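Local coordinates for protein probable benzoylformate decarboxylase (Rhodococcus jostii, PDB 7ORX) that belongs to the thiamine diphosphate-dependent enzymes and binds thiamine diphosphate in a pocket formed with a second subunit, at residues C[22-27]-C[55-60]; C[47-52]-C[78-83]; C[68-73]-C[95-100]. One frame throughout, in Å; residues are numbered along the deposited sequence.

Contact 1: C[22-27]-C[55-60]; sequences TVFGNP and SMADGY. With TPP (thiamine diphosphate), chain K.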
# COMPACT_ATOMS: atom_id res chain seq x y z
N THR C 22 -20.19 11.27 21.84
CA THR C 22 -20.15 9.89 22.36
C THR C 22 -18.93 9.19 21.79
O THR C 22 -18.82 9.10 20.58
CB THR C 22 -21.44 9.17 22.01
OG1 THR C 22 -22.49 10.00 22.49
CG2 THR C 22 -21.53 7.79 22.63
N VAL C 23 -18.04 8.72 22.63
CA VAL C 23 -16.73 8.16 22.20
C VAL C 23 -16.64 6.68 22.64
O VAL C 23 -16.80 6.40 23.84
CB VAL C 23 -15.61 9.02 22.81
CG1 VAL C 23 -14.24 8.54 22.40
CG2 VAL C 23 -15.81 10.45 22.48
N PHE C 24 -16.41 5.77 21.71
CA PHE C 24 -16.27 4.32 22.02
C PHE C 24 -14.78 4.03 22.06
O PHE C 24 -14.11 4.51 21.17
CB PHE C 24 -17.05 3.54 20.97
CG PHE C 24 -18.53 3.82 20.97
CD1 PHE C 24 -19.06 4.91 20.28
CD2 PHE C 24 -19.41 3.00 21.66
CE1 PHE C 24 -20.43 5.14 20.28
CE2 PHE C 24 -20.77 3.25 21.65
CZ PHE C 24 -21.28 4.32 20.96
N GLY C 25 -14.25 3.33 23.06
CA GLY C 25 -12.79 3.21 23.19
C GLY C 25 -12.37 1.97 23.95
O GLY C 25 -13.17 1.39 24.71
N ASN C 26 -11.16 1.50 23.69
CA ASN C 26 -10.37 0.68 24.61
C ASN C 26 -9.02 1.38 24.72
O ASN C 26 -8.29 1.47 23.74
CB ASN C 26 -10.18 -0.75 24.12
CG ASN C 26 -9.46 -1.61 25.14
OD1 ASN C 26 -8.24 -1.79 25.06
ND2 ASN C 26 -10.21 -2.11 26.12
N PRO C 27 -8.65 1.85 25.92
CA PRO C 27 -7.54 2.77 26.11
C PRO C 27 -6.15 2.14 26.24
O PRO C 27 -6.09 0.96 26.50
CB PRO C 27 -7.90 3.37 27.47
CG PRO C 27 -8.44 2.20 28.20
CD PRO C 27 -9.31 1.50 27.19
N SER C 55 -17.64 -2.45 16.69
CA SER C 55 -19.00 -2.96 16.34
C SER C 55 -20.08 -2.23 17.15
O SER C 55 -21.14 -1.95 16.57
CB SER C 55 -19.08 -4.43 16.55
OG SER C 55 -18.38 -5.13 15.53
N MET C 56 -19.85 -1.92 18.44
CA MET C 56 -20.76 -1.08 19.25
C MET C 56 -20.92 0.29 18.57
O MET C 56 -22.05 0.78 18.45
CB MET C 56 -20.23 -0.87 20.67
CG MET C 56 -20.71 -1.88 21.67
SD MET C 56 -19.76 -1.90 23.26
CE MET C 56 -19.89 -0.16 23.60
N ALA C 57 -19.80 0.89 18.14
CA ALA C 57 -19.79 2.21 17.50
C ALA C 57 -20.62 2.11 16.24
O ALA C 57 -21.41 3.01 15.98
CB ALA C 57 -18.37 2.61 17.22
N ASP C 58 -20.47 1.00 15.52
CA ASP C 58 -21.15 0.76 14.23
C ASP C 58 -22.66 0.75 14.50
O ASP C 58 -23.40 1.49 13.82
CB ASP C 58 -20.64 -0.51 13.55
CG ASP C 58 -20.88 -0.57 12.04
OD1 ASP C 58 -21.25 0.48 11.46
OD2 ASP C 58 -20.73 -1.68 11.41
N GLY C 59 -23.11 -0.04 15.48
CA GLY C 59 -24.54 -0.11 15.79
C GLY C 59 -25.07 1.26 16.16
O GLY C 59 -26.17 1.63 15.71
N TYR C 60 -24.32 1.99 16.96
CA TYR C 60 -24.74 3.33 17.42
C TYR C 60 -24.93 4.23 16.19
O TYR C 60 -25.93 4.95 16.06
CB TYR C 60 -23.70 3.88 18.40
CG TYR C 60 -24.13 5.16 19.03
CD1 TYR C 60 -23.84 6.37 18.43
CD2 TYR C 60 -24.83 5.16 20.23
CE1 TYR C 60 -24.26 7.56 18.99
CE2 TYR C 60 -25.25 6.35 20.80
CZ TYR C 60 -24.94 7.56 20.19
OH TYR C 60 -25.34 8.73 20.75
N1' TPP K . -5.45 -3.05 23.86
C2' TPP K . -4.51 -3.86 23.34
CM2 TPP K . -4.93 -4.82 22.28
N3' TPP K . -3.23 -3.87 23.70
C4' TPP K . -2.84 -3.01 24.65
N4' TPP K . -1.54 -3.02 24.99
C5' TPP K . -3.76 -2.13 25.27
C6' TPP K . -5.06 -2.19 24.81
C7' TPP K . -3.33 -1.16 26.34
N3 TPP K . -2.95 -1.82 27.60
C2 TPP K . -1.69 -2.14 27.88
S1 TPP K . -1.46 -2.29 29.56
C5 TPP K . -3.18 -2.47 29.75
C4 TPP K . -3.85 -2.16 28.62
CM4 TPP K . -5.34 -2.17 28.42
C6 TPP K . -3.77 -2.93 31.06
C7 TPP K . -4.06 -4.43 31.10
O7 TPP K . -4.64 -4.77 32.39
PA TPP K . -4.21 -6.12 33.17
O1A TPP K . -3.95 -7.21 32.18
O2A TPP K . -5.24 -6.21 34.23
O3A TPP K . -2.77 -5.81 33.81
PB TPP K . -2.38 -5.02 35.14
O1B TPP K . -1.33 -5.85 35.86
O2B TPP K . -1.83 -3.71 34.66
O3B TPP K . -3.66 -4.88 35.93
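Phe24 lays one face of its ring against helix 50-64, and the CA of Ala57 stands 3.9 Å from the Phe24 ring centroid, over the middle of the ring, in a CH-pi contact. Ala57 CB packs beside it, on the CG and CD1 side. Two other residues of the helix meet the rim. The CE methyl of Met56 approaches Phe24 CD2 at 3.7 Å near the ring plane; a bend about the CG-SD bond (chi3 52°) brings this methyl back to the ring edge. Tyr60 comes in at the far tip, with its CG 3.5 Å from Phe24 CZ. The two aromatic rings meet obliquely, their planes 58° apart. Tyr60 reaches past Phe24 to Thr22 because its CG lies opposite the backbone N, and Thr22 CG2 lies 4.2 Å above the Tyr60 ring plane, toward the rim. No hydrogen bond crosses the contact, which is held by apolar packing. At the end of residues 22-27, Pro27 O lies 3.5 Å from C7' of thiamine diphosphate. Phe24 also touches Val45 and Leu418, while Met56 leans on Pro411 and Val414 of helix 409-418. Strand 22-25 is bonded through its backbone to strands 43-46 and 68-73, and helix 50-64, which connects those two strands, packs across this face of the sheet, its residues 55-60 running nearly antiparallel to strand 22-25 (153°).

Contact 2: C[47-52]-C[78-83]; sequences GLHEGA and SGNAMG. With TPP (thiamine diphosphate), chain K.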
# COMPACT_ATOMS: atom_id res chain seq x y z
N GLY C 47 -15.13 -0.61 25.87
CA GLY C 47 -15.28 -2.03 25.49
C GLY C 47 -13.99 -2.77 25.79
O GLY C 47 -12.92 -2.13 25.72
N LEU C 48 -14.07 -4.04 26.21
CA LEU C 48 -12.89 -4.79 26.74
C LEU C 48 -12.00 -5.30 25.60
O LEU C 48 -10.94 -5.89 25.92
CB LEU C 48 -13.37 -5.95 27.59
CG LEU C 48 -14.26 -5.55 28.74
CD1 LEU C 48 -14.74 -6.76 29.45
CD2 LEU C 48 -13.51 -4.72 29.72
N HIS C 49 -12.40 -5.04 24.36
CA HIS C 49 -11.88 -5.67 23.13
C HIS C 49 -12.26 -4.73 21.98
O HIS C 49 -13.36 -4.17 22.00
CB HIS C 49 -12.44 -7.10 23.03
CG HIS C 49 -11.93 -7.82 21.84
ND1 HIS C 49 -10.64 -8.30 21.80
CD2 HIS C 49 -12.47 -8.06 20.63
CE1 HIS C 49 -10.38 -8.81 20.60
NE2 HIS C 49 -11.49 -8.66 19.85
N GLU C 50 -11.34 -4.48 21.06
CA GLU C 50 -11.46 -3.36 20.09
C GLU C 50 -12.52 -3.70 19.05
O GLU C 50 -13.18 -2.79 18.57
CB GLU C 50 -10.11 -3.09 19.45
CG GLU C 50 -9.10 -2.53 20.42
CD GLU C 50 -8.35 -3.50 21.35
OE1 GLU C 50 -8.62 -4.76 21.32
OE2 GLU C 50 -7.47 -3.00 22.13
N GLY C 51 -12.64 -4.97 18.70
CA GLY C 51 -13.69 -5.43 17.76
C GLY C 51 -15.09 -5.17 18.30
O GLY C 51 -15.97 -4.72 17.53
N ALA C 52 -15.28 -5.40 19.58
CA ALA C 52 -16.52 -5.07 20.29
C ALA C 52 -16.71 -3.55 20.29
O ALA C 52 -17.81 -3.11 19.92
CB ALA C 52 -16.46 -5.63 21.69
N SER C 78 -5.74 -1.21 16.92
CA SER C 78 -6.28 -0.94 15.56
C SER C 78 -6.47 -2.25 14.79
O SER C 78 -7.56 -2.41 14.18
CB SER C 78 -5.41 0.05 14.80
OG SER C 78 -5.49 1.28 15.44
N GLY C 79 -5.45 -3.11 14.80
CA GLY C 79 -5.45 -4.43 14.14
C GLY C 79 -6.62 -5.29 14.62
O GLY C 79 -7.31 -5.89 13.77
N ASN C 80 -6.88 -5.34 15.94
CA ASN C 80 -7.99 -6.13 16.54
C ASN C 80 -9.35 -5.69 15.96
O ASN C 80 -10.32 -6.53 16.03
CB ASN C 80 -7.92 -6.08 18.07
CG ASN C 80 -6.91 -7.07 18.67
OD1 ASN C 80 -6.45 -8.00 18.01
ND2 ASN C 80 -6.59 -6.89 19.94
N ALA C 81 -9.44 -4.49 15.34
CA ALA C 81 -10.70 -3.89 14.82
C ALA C 81 -10.87 -4.04 13.30
O ALA C 81 -11.94 -3.69 12.78
CB ALA C 81 -10.77 -2.46 15.26
N MET C 82 -9.89 -4.58 12.59
CA MET C 82 -9.93 -4.70 11.11
C MET C 82 -11.11 -5.53 10.65
O MET C 82 -11.77 -5.15 9.70
CB MET C 82 -8.64 -5.35 10.61
CG MET C 82 -7.45 -4.44 10.85
SD MET C 82 -6.81 -3.83 9.31
CE MET C 82 -8.24 -2.92 8.69
N GLY C 83 -11.38 -6.64 11.32
CA GLY C 83 -12.52 -7.52 11.00
C GLY C 83 -13.82 -6.74 11.07
O GLY C 83 -14.60 -6.75 10.07
N1' TPP K . -5.45 -3.05 23.86
C2' TPP K . -4.51 -3.86 23.34
CM2 TPP K . -4.93 -4.82 22.28
N3' TPP K . -3.23 -3.87 23.70
C4' TPP K . -2.84 -3.01 24.65
N4' TPP K . -1.54 -3.02 24.99
C5' TPP K . -3.76 -2.13 25.27
C6' TPP K . -5.06 -2.19 24.81
C7' TPP K . -3.33 -1.16 26.34
N3 TPP K . -2.95 -1.82 27.60
C2 TPP K . -1.69 -2.14 27.88
S1 TPP K . -1.46 -2.29 29.56
C5 TPP K . -3.18 -2.47 29.75
C4 TPP K . -3.85 -2.16 28.62
CM4 TPP K . -5.34 -2.17 28.42
C6 TPP K . -3.77 -2.93 31.06
C7 TPP K . -4.06 -4.43 31.10
O7 TPP K . -4.64 -4.77 32.39
PA TPP K . -4.21 -6.12 33.17
O1A TPP K . -3.95 -7.21 32.18
O2A TPP K . -5.24 -6.21 34.23
O3A TPP K . -2.77 -5.81 33.81
PB TPP K . -2.38 -5.02 35.14
O1B TPP K . -1.33 -5.85 35.86
O2B TPP K . -1.83 -3.71 34.66
O3B TPP K . -3.66 -4.88 35.93
O HOH W 1 -10.31 -9.05 16.84
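Glu50 OE1 accepts a hydrogen bond from Asn80 ND2 at 3.2 Å, the one direct hydrogen bond between residues 47-52 and 78-83. The bond is fairly straight, 157° at the hydrogen. It leaves Asn80 close to its amide plane but reaches OE1 from well above the carboxylate plane, 55° out of it, and the planes of carboxylate and amide are 49° apart. The second carboxylate oxygen faces the ligand: Glu50 OE2 lies 2.7 Å from N1' of thiamine diphosphate. A bend at chi2 swings the carboxylate into this place between amide and pyrimidine. Asn80 ND2 is itself 3.5 Å from the CM2 methyl of thiamine diphosphate, so one amide both holds the glutamate and packs against the pyrimidine substituent. Behind these polar groups the backbones come close, with Gly51 CA 4.5 Å from Ala81 CA and Ala81 CB against Glu50 O. A water bridges the other flank, donating to Asn80 O at 2.6 Å and lying 3.3 Å from His49 NE2. His49 occupies the N-cap position of helix 50-64, and its ring meets that of His49 of the second subunit. Asn80 belongs to the type I turn from Gly79 to Met82, which links helices 74-79 and 82-90. Glu50 packs on Tyr436 of the second subunit; the same subunit also hydrogen-bonds thiamine diphosphate, for example through Ser433 OG. A glutamate facing N1' of the aminopyrimidine, in a pocket shared by two subunits, is characteristic of most thiamine diphosphate enzymes.

Contact 3: C[68-73]-C[95-100]; sequences TLVNLH and LVVTAG. With TPP (thiamine diphosphate), chain K.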
# COMPACT_ATOMS: atom_id res chain seq x y z
N THR C 68 -19.58 8.88 14.01
CA THR C 68 -19.38 8.41 15.41
C THR C 68 -17.91 8.19 15.71
O THR C 68 -17.24 7.64 14.85
CB THR C 68 -20.14 7.10 15.62
OG1 THR C 68 -21.51 7.43 15.39
CG2 THR C 68 -19.98 6.49 17.00
N LEU C 69 -17.45 8.56 16.89
CA LEU C 69 -16.00 8.61 17.17
C LEU C 69 -15.57 7.33 17.87
O LEU C 69 -16.19 6.93 18.83
CB LEU C 69 -15.70 9.84 18.04
CG LEU C 69 -14.22 10.12 18.32
CD1 LEU C 69 -13.42 10.33 17.03
CD2 LEU C 69 -14.10 11.36 19.20
N VAL C 70 -14.48 6.75 17.43
CA VAL C 70 -13.86 5.56 18.08
C VAL C 70 -12.44 5.96 18.47
O VAL C 70 -11.86 6.70 17.70
CB VAL C 70 -13.87 4.40 17.09
CG1 VAL C 70 -13.15 3.20 17.65
CG2 VAL C 70 -15.29 4.08 16.65
N ASN C 71 -11.89 5.47 19.58
CA ASN C 71 -10.50 5.77 19.98
C ASN C 71 -9.82 4.47 20.39
O ASN C 71 -10.19 3.86 21.41
CB ASN C 71 -10.48 6.83 21.08
CG ASN C 71 -9.08 7.21 21.51
OD1 ASN C 71 -8.19 7.41 20.68
ND2 ASN C 71 -8.88 7.33 22.81
N LEU C 72 -8.81 4.04 19.65
CA LEU C 72 -8.17 2.72 19.83
C LEU C 72 -6.70 2.91 20.16
O LEU C 72 -6.18 4.03 20.00
CB LEU C 72 -8.32 1.95 18.53
CG LEU C 72 -9.75 1.68 18.09
CD1 LEU C 72 -9.78 1.07 16.69
CD2 LEU C 72 -10.44 0.77 19.09
N HIS C 73 -6.04 1.82 20.52
CA HIS C 73 -4.65 1.81 21.02
C HIS C 73 -3.68 1.30 19.95
O HIS C 73 -3.58 0.09 19.80
CB HIS C 73 -4.52 0.99 22.30
CG HIS C 73 -3.10 0.89 22.72
ND1 HIS C 73 -2.33 2.03 23.05
CD2 HIS C 73 -2.25 -0.16 22.73
CE1 HIS C 73 -1.10 1.67 23.30
NE2 HIS C 73 -1.02 0.33 23.12
N LEU C 95 -17.95 5.83 10.59
CA LEU C 95 -17.07 5.76 11.78
C LEU C 95 -15.83 6.61 11.54
O LEU C 95 -15.17 6.45 10.49
CB LEU C 95 -16.62 4.33 12.03
CG LEU C 95 -17.72 3.30 12.23
CD1 LEU C 95 -17.11 1.94 12.65
CD2 LEU C 95 -18.71 3.76 13.28
N VAL C 96 -15.47 7.42 12.52
CA VAL C 96 -14.19 8.18 12.52
C VAL C 96 -13.28 7.50 13.54
O VAL C 96 -13.53 7.64 14.73
CB VAL C 96 -14.50 9.62 12.90
CG1 VAL C 96 -13.23 10.42 12.93
CG2 VAL C 96 -15.55 10.21 11.98
N VAL C 97 -12.31 6.73 13.10
CA VAL C 97 -11.51 5.93 14.04
C VAL C 97 -10.19 6.65 14.26
O VAL C 97 -9.41 6.68 13.32
CB VAL C 97 -11.27 4.54 13.45
CG1 VAL C 97 -10.47 3.64 14.37
CG2 VAL C 97 -12.57 3.90 13.03
N THR C 98 -9.94 7.19 15.45
CA THR C 98 -8.63 7.73 15.86
C THR C 98 -7.84 6.67 16.65
O THR C 98 -8.42 5.94 17.47
CB THR C 98 -8.81 9.00 16.69
OG1 THR C 98 -9.33 8.61 17.95
CG2 THR C 98 -9.75 10.00 16.06
N ALA C 99 -6.54 6.60 16.43
CA ALA C 99 -5.63 5.69 17.15
C ALA C 99 -4.52 6.53 17.79
O ALA C 99 -4.00 7.41 17.14
CB ALA C 99 -5.09 4.68 16.18
N GLY C 100 -4.18 6.25 19.04
CA GLY C 100 -2.96 6.77 19.66
C GLY C 100 -1.71 6.26 18.96
O GLY C 100 -1.64 5.09 18.58
N1' TPP K . -5.45 -3.05 23.86
C2' TPP K . -4.51 -3.86 23.34
CM2 TPP K . -4.93 -4.82 22.28
N3' TPP K . -3.23 -3.87 23.70
C4' TPP K . -2.84 -3.01 24.65
N4' TPP K . -1.54 -3.02 24.99
C5' TPP K . -3.76 -2.13 25.27
C6' TPP K . -5.06 -2.19 24.81
C7' TPP K . -3.33 -1.16 26.34
N3 TPP K . -2.95 -1.82 27.60
C2 TPP K . -1.69 -2.14 27.88
S1 TPP K . -1.46 -2.29 29.56
C5 TPP K . -3.18 -2.47 29.75
C4 TPP K . -3.85 -2.16 28.62
CM4 TPP K . -5.34 -2.17 28.42
C6 TPP K . -3.77 -2.93 31.06
C7 TPP K . -4.06 -4.43 31.10
O7 TPP K . -4.64 -4.77 32.39
PA TPP K . -4.21 -6.12 33.17
O1A TPP K . -3.95 -7.21 32.18
O2A TPP K . -5.24 -6.21 34.23
O3A TPP K . -2.77 -5.81 33.81
PB TPP K . -2.38 -5.02 35.14
O1B TPP K . -1.33 -5.85 35.86
O2B TPP K . -1.83 -3.71 34.66
O3B TPP K . -3.66 -4.88 35.93
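Thr98 of strand 95-101 lies beside Val70 and Asn71 of strand 68-73 in the parallel beta sheet of the N-terminal thiamine diphosphate-binding domain, an alpha/beta fold in which helices 74-79 and 82-90 make the crossover between these two neighbouring strands. From the backbone outward, Thr98 CB is 4.0 Å from Val70 O. With chi1 at 71° the hydroxyl is flanked by both main-chain branches, which places OG1 3.2 Å from Val70 O and equally 3.2 Å from Asn71 OD1. The remaining branch, CG2, points the other way and meets Leu69 CD1 at 3.8 Å, so the threonine has a polar flank and an apolar one. Beneath these side chains runs a regular series of parallel-strand bonds, beginning with Val96 N to Thr68 O at 2.9 Å. Val70 N then gives to Val96 O, Thr98 N to Val70 O and Leu72 N to Thr98 O, and Gly100 N to Leu72 O closes the series at 3.1 Å. The axes of the two segments cross at -25°. Side chains alternate between the two faces. Thr68, Val70, Leu72, Leu95, Val97 and Ala99 form one side, where Leu72 CD1 touches Val97 CG1 at 3.5 Å and helix 50-64 packs on Val70 through Ala57 and on Leu95 through Leu54. Leu69, Asn71, Val96 and Thr98 line the other. Farther along, at His73, ND1 is hydrogen-bonded to Glu31 OE2, and the ring turns one face to C7' of thiamine diphosphate while His73 CD2 comes to 3.5 Å from C4' of thiamine diphosphate.

All three contacts are buried, but they occupy different levels of one domain. Contact 3 lies within the sheet and is built on backbone hydrogen bonds; contact 1 seats helix 50-64 on that sheet mainly by apolar and aromatic packing. Their strands 22-25 and 68-73 are neighbours in the sheet, since Phe24 is bonded through its backbone to Leu69 and Asn71, and Ala57 packs on Val70. Contact 2 lies where the N-terminal end of the same helix reaches thiamine diphosphate and the second subunit, and its chemistry turns polar, with carboxylate, amide and water. Leu72 joins contacts 2 and 3 by touching Glu50 and Ala81. Each contact brings at least one residue to thiamine diphosphate.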